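Uncharacterized protein YPL067C (Saccharomyces cerevisiae, PDB 5KCI) is a cytoplasmic protein of unknown function in the DUF3605 family, possibly connected with histidine triad amyloid toxicity. Local coordinates at residues Lys23-Ser28 with Ala32-Ser37; Tyr96-Glu99 with Val103-Val106. All coordinates share one frame; numbering follows the deposited sequence.

Contact 1. Residues Lys23-Ser28 with Ala32-Ser37; sequences KEIIES and ARLKRS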
loop_
_atom_site.group_PDB
_atom_site.type_symbol
_atom_site.label_atom_id
_atom_site.label_comp_id
_atom_site.label_asym_id
_atom_site.label_seq_id
_atom_site.Cartn_x
_atom_site.Cartn_y
_atom_site.Cartn_z
ATOM N N LYS A 23 7.746 9.363 8.796
ATOM C CA LYS A 23 8.985 8.641 8.542
ATOM C C LYS A 23 9.582 8.111 9.843
ATOM O O LYS A 23 10.067 6.969 9.892
ATOM C CB LYS A 23 9.976 9.537 7.796
ATOM C CG LYS A 23 9.555 9.831 6.358
ATOM C CD LYS A 23 10.705 10.349 5.501
ATOM C CE LYS A 23 11.354 9.248 4.665
ATOM N NZ LYS A 23 10.399 8.537 3.764
ATOM N N GLU A 24 9.527 8.902 10.912
ATOM C CA GLU A 24 10.099 8.447 12.174
ATOM C C GLU A 24 9.325 7.256 12.726
ATOM O O GLU A 24 9.921 6.291 13.219
ATOM C CB GLU A 24 10.113 9.592 13.189
ATOM C CG GLU A 24 11.127 10.688 12.889
ATOM C CD GLU A 24 10.922 11.936 13.744
ATOM O OE1 GLU A 24 10.160 11.869 14.734
ATOM O OE2 GLU A 24 11.519 12.985 13.417
ATOM N N ILE A 25 7.995 7.310 12.650
ATOM C CA ILE A 25 7.162 6.191 13.098
ATOM C C ILE A 25 7.449 4.933 12.288
ATOM O O ILE A 25 7.553 3.829 12.844
ATOM C CB ILE A 25 5.678 6.598 13.028
ATOM C CG1 ILE A 25 5.391 7.682 14.074
ATOM C CG2 ILE A 25 4.748 5.384 13.248
ATOM C CD1 ILE A 25 4.050 8.389 13.902
ATOM N N ILE A 26 7.561 5.062 10.961
ATOM C CA ILE A 26 7.810 3.882 10.139
ATOM C C ILE A 26 9.176 3.293 10.475
ATOM O O ILE A 26 9.343 2.064 10.585
ATOM C CB ILE A 26 7.686 4.245 8.647
ATOM C CG1 ILE A 26 6.220 4.472 8.276
ATOM C CG2 ILE A 26 8.271 3.159 7.760
ATOM C CD1 ILE A 26 6.033 5.075 6.862
ATOM N N GLU A 27 10.160 4.168 10.667
ATOM C CA GLU A 27 11.515 3.757 11.014
ATOM C C GLU A 27 11.561 3.059 12.366
ATOM O O GLU A 27 12.285 2.074 12.537
ATOM C CB GLU A 27 12.421 4.992 11.024
ATOM C CG GLU A 27 13.842 4.766 11.507
ATOM C CD GLU A 27 14.681 3.970 10.534
ATOM O OE1 GLU A 27 14.195 3.666 9.422
ATOM O OE2 GLU A 27 15.837 3.646 10.882
ATOM N N SER A 28 10.844 3.583 13.354
ATOM C CA SER A 28 10.838 2.953 14.670
ATOM C C SER A 28 9.995 1.692 14.703
ATOM O O SER A 28 10.112 0.910 15.656
ATOM C CB SER A 28 10.330 3.947 15.719
ATOM O OG SER A 28 8.969 4.260 15.504
ATOM N N ALA A 32 1.427 1.097 15.059
ATOM C CA ALA A 32 0.090 1.241 15.629
ATOM C C ALA A 32 -0.257 2.708 15.832
ATOM O O ALA A 32 -1.437 3.078 15.810
ATOM C CB ALA A 32 -0.012 0.497 16.953
ATOM N N ARG A 33 0.759 3.544 16.041
ATOM C CA ARG A 33 0.590 5.003 16.167
ATOM C C ARG A 33 0.009 5.656 14.923
ATOM O O ARG A 33 -0.413 6.828 14.991
ATOM C CB ARG A 33 1.931 5.658 16.458
ATOM C CG ARG A 33 2.434 5.534 17.874
ATOM C CD ARG A 33 3.809 6.179 17.991
ATOM N NE ARG A 33 4.129 6.627 19.347
ATOM C CZ ARG A 33 4.036 7.887 19.778
ATOM N NH1 ARG A 33 3.627 8.860 18.972
ATOM N NH2 ARG A 33 4.358 8.177 21.030
ATOM N N LEU A 34 0.066 4.992 13.767
ATOM C CA LEU A 34 -0.506 5.554 12.541
ATOM C C LEU A 34 -1.985 5.213 12.587
ATOM O O LEU A 34 -2.390 4.091 12.273
ATOM C CB LEU A 34 0.162 4.995 11.290
ATOM C CG LEU A 34 1.676 5.164 11.156
ATOM C CD1 LEU A 34 2.216 4.392 9.948
ATOM C CD2 LEU A 34 2.057 6.653 11.070
ATOM N N LYS A 35 -2.783 6.163 13.047
ATOM C CA LYS A 35 -4.186 5.935 13.338
ATOM C C LYS A 35 -5.044 6.803 12.429
ATOM O O LYS A 35 -4.573 7.786 11.840
ATOM C CB LYS A 35 -4.503 6.232 14.810
ATOM C CG LYS A 35 -5.190 5.078 15.537
ATOM C CD LYS A 35 -6.652 4.905 15.107
ATOM C CE LYS A 35 -6.925 3.599 14.333
ATOM N NZ LYS A 35 -6.046 3.314 13.151
ATOM N N ARG A 36 -6.302 6.398 12.294
ATOM C CA ARG A 36 -7.283 7.199 11.589
ATOM C C ARG A 36 -7.761 8.333 12.480
ATOM O O ARG A 36 -7.668 8.278 13.706
ATOM C CB ARG A 36 -8.479 6.353 11.165
ATOM C CG ARG A 36 -8.153 5.257 10.191
ATOM C CD ARG A 36 -9.406 4.585 9.661
ATOM N NE ARG A 36 -9.080 3.537 8.705
ATOM C CZ ARG A 36 -8.819 2.285 9.060
ATOM N NH1 ARG A 36 -8.520 1.375 8.143
ATOM N NH2 ARG A 36 -8.836 1.947 10.345
ATOM N N SER A 37 -8.267 9.379 11.846
ATOM C CA SER A 37 -8.945 10.421 12.596
ATOM C C SER A 37 -10.171 9.838 13.292
ATOM O O SER A 37 -10.714 8.807 12.885
ATOM C CB SER A 37 -9.357 11.566 11.672
ATOM O OG SER A 37 -10.241 11.118 10.662
#

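Contact 2. Residues Tyr96-Glu99 with Val103-Val106; sequences YNFE and VHLV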
loop_
_atom_site.group_PDB
_atom_site.type_symbol
_atom_site.label_atom_id
_atom_site.label_comp_id
_atom_site.label_asym_id
_atom_site.label_seq_id
_atom_site.Cartn_x
_atom_site.Cartn_y
_atom_site.Cartn_z
ATOM N N TYR A 96 -5.542 6.828 6.748
ATOM C CA TYR A 96 -5.119 7.242 8.072
ATOM C C TYR A 96 -4.952 8.762 8.126
ATOM O O TYR A 96 -5.023 9.458 7.113
ATOM C CB TYR A 96 -3.817 6.575 8.461
ATOM C CG TYR A 96 -3.877 5.040 8.560
ATOM C CD1 TYR A 96 -5.071 4.357 8.410
ATOM C CD2 TYR A 96 -2.722 4.315 8.790
ATOM C CE1 TYR A 96 -5.094 2.922 8.508
ATOM C CE2 TYR A 96 -2.736 2.923 8.871
ATOM C CZ TYR A 96 -3.917 2.247 8.743
ATOM O OH TYR A 96 -3.892 0.871 8.840
ATOM N N ASN A 97 -4.669 9.263 9.324
ATOM C CA ASN A 97 -4.751 10.704 9.594
ATOM C C ASN A 97 -3.380 11.314 9.390
ATOM O O ASN A 97 -2.545 11.349 10.295
ATOM C CB ASN A 97 -5.256 10.957 11.002
ATOM C CG ASN A 97 -5.546 12.420 11.251
ATOM O OD1 ASN A 97 -5.765 13.188 10.317
ATOM N ND2 ASN A 97 -5.568 12.803 12.518
ATOM N N PHE A 98 -3.159 11.819 8.181
ATOM C CA PHE A 98 -1.902 12.403 7.755
ATOM C C PHE A 98 -2.124 13.871 7.387
ATOM O O PHE A 98 -3.252 14.315 7.182
ATOM C CB PHE A 98 -1.353 11.645 6.551
ATOM C CG PHE A 98 -1.091 10.202 6.816
ATOM C CD1 PHE A 98 -0.399 9.818 7.942
ATOM C CD2 PHE A 98 -1.510 9.239 5.921
ATOM C CE1 PHE A 98 -0.138 8.485 8.190
ATOM C CE2 PHE A 98 -1.253 7.900 6.163
ATOM C CZ PHE A 98 -0.556 7.530 7.289
ATOM N N GLU A 99 -1.034 14.620 7.260
ATOM C CA GLU A 99 -1.188 16.034 6.942
ATOM C C GLU A 99 -1.677 16.191 5.500
ATOM O O GLU A 99 -1.498 15.297 4.668
ATOM C CB GLU A 99 0.123 16.777 7.169
ATOM C CG GLU A 99 1.289 16.409 6.238
ATOM C CD GLU A 99 2.452 17.365 6.344
ATOM O OE1 GLU A 99 2.220 18.594 6.261
ATOM O OE2 GLU A 99 3.606 16.903 6.483
ATOM N N VAL A 103 -1.005 11.169 0.429
ATOM C CA VAL A 103 -1.958 10.319 -0.255
ATOM C C VAL A 103 -1.697 8.909 0.236
ATOM O O VAL A 103 -0.543 8.475 0.260
ATOM C CB VAL A 103 -1.779 10.420 -1.773
ATOM C CG1 VAL A 103 -2.649 9.465 -2.494
ATOM C CG2 VAL A 103 -2.096 11.860 -2.234
ATOM N N HIS A 104 -2.753 8.212 0.634
ATOM C CA HIS A 104 -2.623 6.885 1.247
ATOM C C HIS A 104 -3.101 5.852 0.237
ATOM O O HIS A 104 -4.309 5.739 -0.020
ATOM C CB HIS A 104 -3.464 6.851 2.517
ATOM C CG HIS A 104 -3.300 5.618 3.323
ATOM N ND1 HIS A 104 -3.743 5.535 4.623
ATOM C CD2 HIS A 104 -2.745 4.417 3.032
ATOM C CE1 HIS A 104 -3.491 4.327 5.096
ATOM N NE2 HIS A 104 -2.892 3.624 4.149
ATOM N N LEU A 105 -2.171 5.111 -0.340
ATOM C CA LEU A 105 -2.491 4.056 -1.296
ATOM C C LEU A 105 -2.262 2.704 -0.647
ATOM O O LEU A 105 -1.594 2.605 0.375
ATOM C CB LEU A 105 -1.634 4.148 -2.564
ATOM C CG LEU A 105 -1.590 5.500 -3.270
ATOM C CD1 LEU A 105 -0.689 5.417 -4.498
ATOM C CD2 LEU A 105 -2.998 5.936 -3.669
ATOM N N VAL A 106 -2.828 1.672 -1.271
ATOM C CA VAL A 106 -2.647 0.284 -0.856
ATOM C C VAL A 106 -2.166 -0.483 -2.068
ATOM O O VAL A 106 -2.771 -0.398 -3.139
ATOM C CB VAL A 106 -3.934 -0.341 -0.300
ATOM C CG1 VAL A 106 -3.655 -1.818 0.151
ATOM C CG2 VAL A 106 -4.469 0.486 0.853
#

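Contact 1. Residues Lys23-Ser28 with Ala32-Ser37
Ile-25 and Leu-34 meet as bare branched aliphatic groups, with no flat side chain between them; the rings stand around the pair. Trp-17 lies against Ile-25, while Tyr-96 and Phe-152 touch Leu-34. The contact itself is apolar. Leu-34 CD2 sits 3.7 Å from Ile-25 CG2 and 3.9 Å from Ile-25 CD1, so both branches of the isoleucine pack on one methyl. Leu-34 CG also comes within 3.7 Å of Ile-25 CG2. The two side chains run past each other in opposite directions. In Ile-25, CG2 stands anti to the backbone N while CG1 lies beside it (chi1 -68°), and this presents both branches to the leucine. The second leucine methyl, CD1, makes a looser contact with Ile-26 CG1 at 4.3 Å. Arg-33 adds only the base of its side chain, its CB lying 4.3 Å from Ile-25 CG2. Polar ties serve the helix end and the returning chain separately. Ser-28 OG donates to Ile-25 O at 3.0 Å; the hydroxyl oxygen stands above the carbonyl plane of Ile-25, with a C=O...donor angle of 108°. Trp-17 NE1 hydrogen-bonds to Arg-33 O. After helix 19-28 the chain turns back, and Arg-33 and Leu-34 lie against the face of the helix that carries Ile-25 and Ile-26. Helix 19-28 and the connection to helix 38-51 thus share a small apolar seam. Strand 149-152, at one border of the antiparallel sheet, touches this seam through Ala-150 and Phe-152, and Ser-37 N-caps helix 38-51.

Contact 2. Residues Tyr96-Glu99 with Val103-Val106
Tyr-96 and His-104 form the tight part of this contact, joined by both a hydrogen bond and their rings. The backbone N of Tyr-96 donates to His-104 ND1 at 3.1 Å. The bond is nearly straight (171°), and the donor lies close to the imidazole plane. The same imidazole turns its edge to one face of the tyrosine in an edge-to-face pair, with planes at 78°. His-104 CE1 lies 3.6 Å from Tyr-96 CG, offset toward the rim of the phenol. The histidine reaches this place because its CG is anti to the backbone N (chi1 -173°). Phe-98 is the looser partner: its CE2 is 3.8 Å from His-104 ND1, but the rings meet obliquely with centroids 5.7 Å apart. Asn-97 points away from the strand, and its backbone pairs with Trp-17 and Lys-35 instead. The three rings make an aromatic cluster. Replacing His-104 by an alanine would probably leave the Tyr-96 N-H without its acceptor and open a gap under the tyrosine face. His-104 NE2 is hydrogen-bonded to His-168, and Tyr-96 OH to Asn-154, so the ring pair is held at its far ends too. The loop before strand 102-109 thus folds over that strand, and Leu-170 of the neighbouring strand 165-172 packs against Phe-98 and His-104. Val-103 points away from the loop and meets helix 180-193.

In the fold
Contacts 1 and 2 follow one another along the chain, and their centres are 11 Å apart. They touch directly. Lys-35 O and Asn-97 N are 2.9 Å apart, probably a hydrogen bond between the two loops. Leu-34 O also packs on Tyr-96 CD2 at 3.5 Å. Lys-35 makes a cation-pi contact with the Tyr-96 ring, and Arg-36 NE bonds to Phe-94 O. Residues 32-37 therefore bridge helix 19-28 and the loop over the sheet. A bound sulfate lies about 4 Å from the Tyr-96 side chain. It probably came from the crystallisation liquor, though it may mark a pocket. No active site is established here.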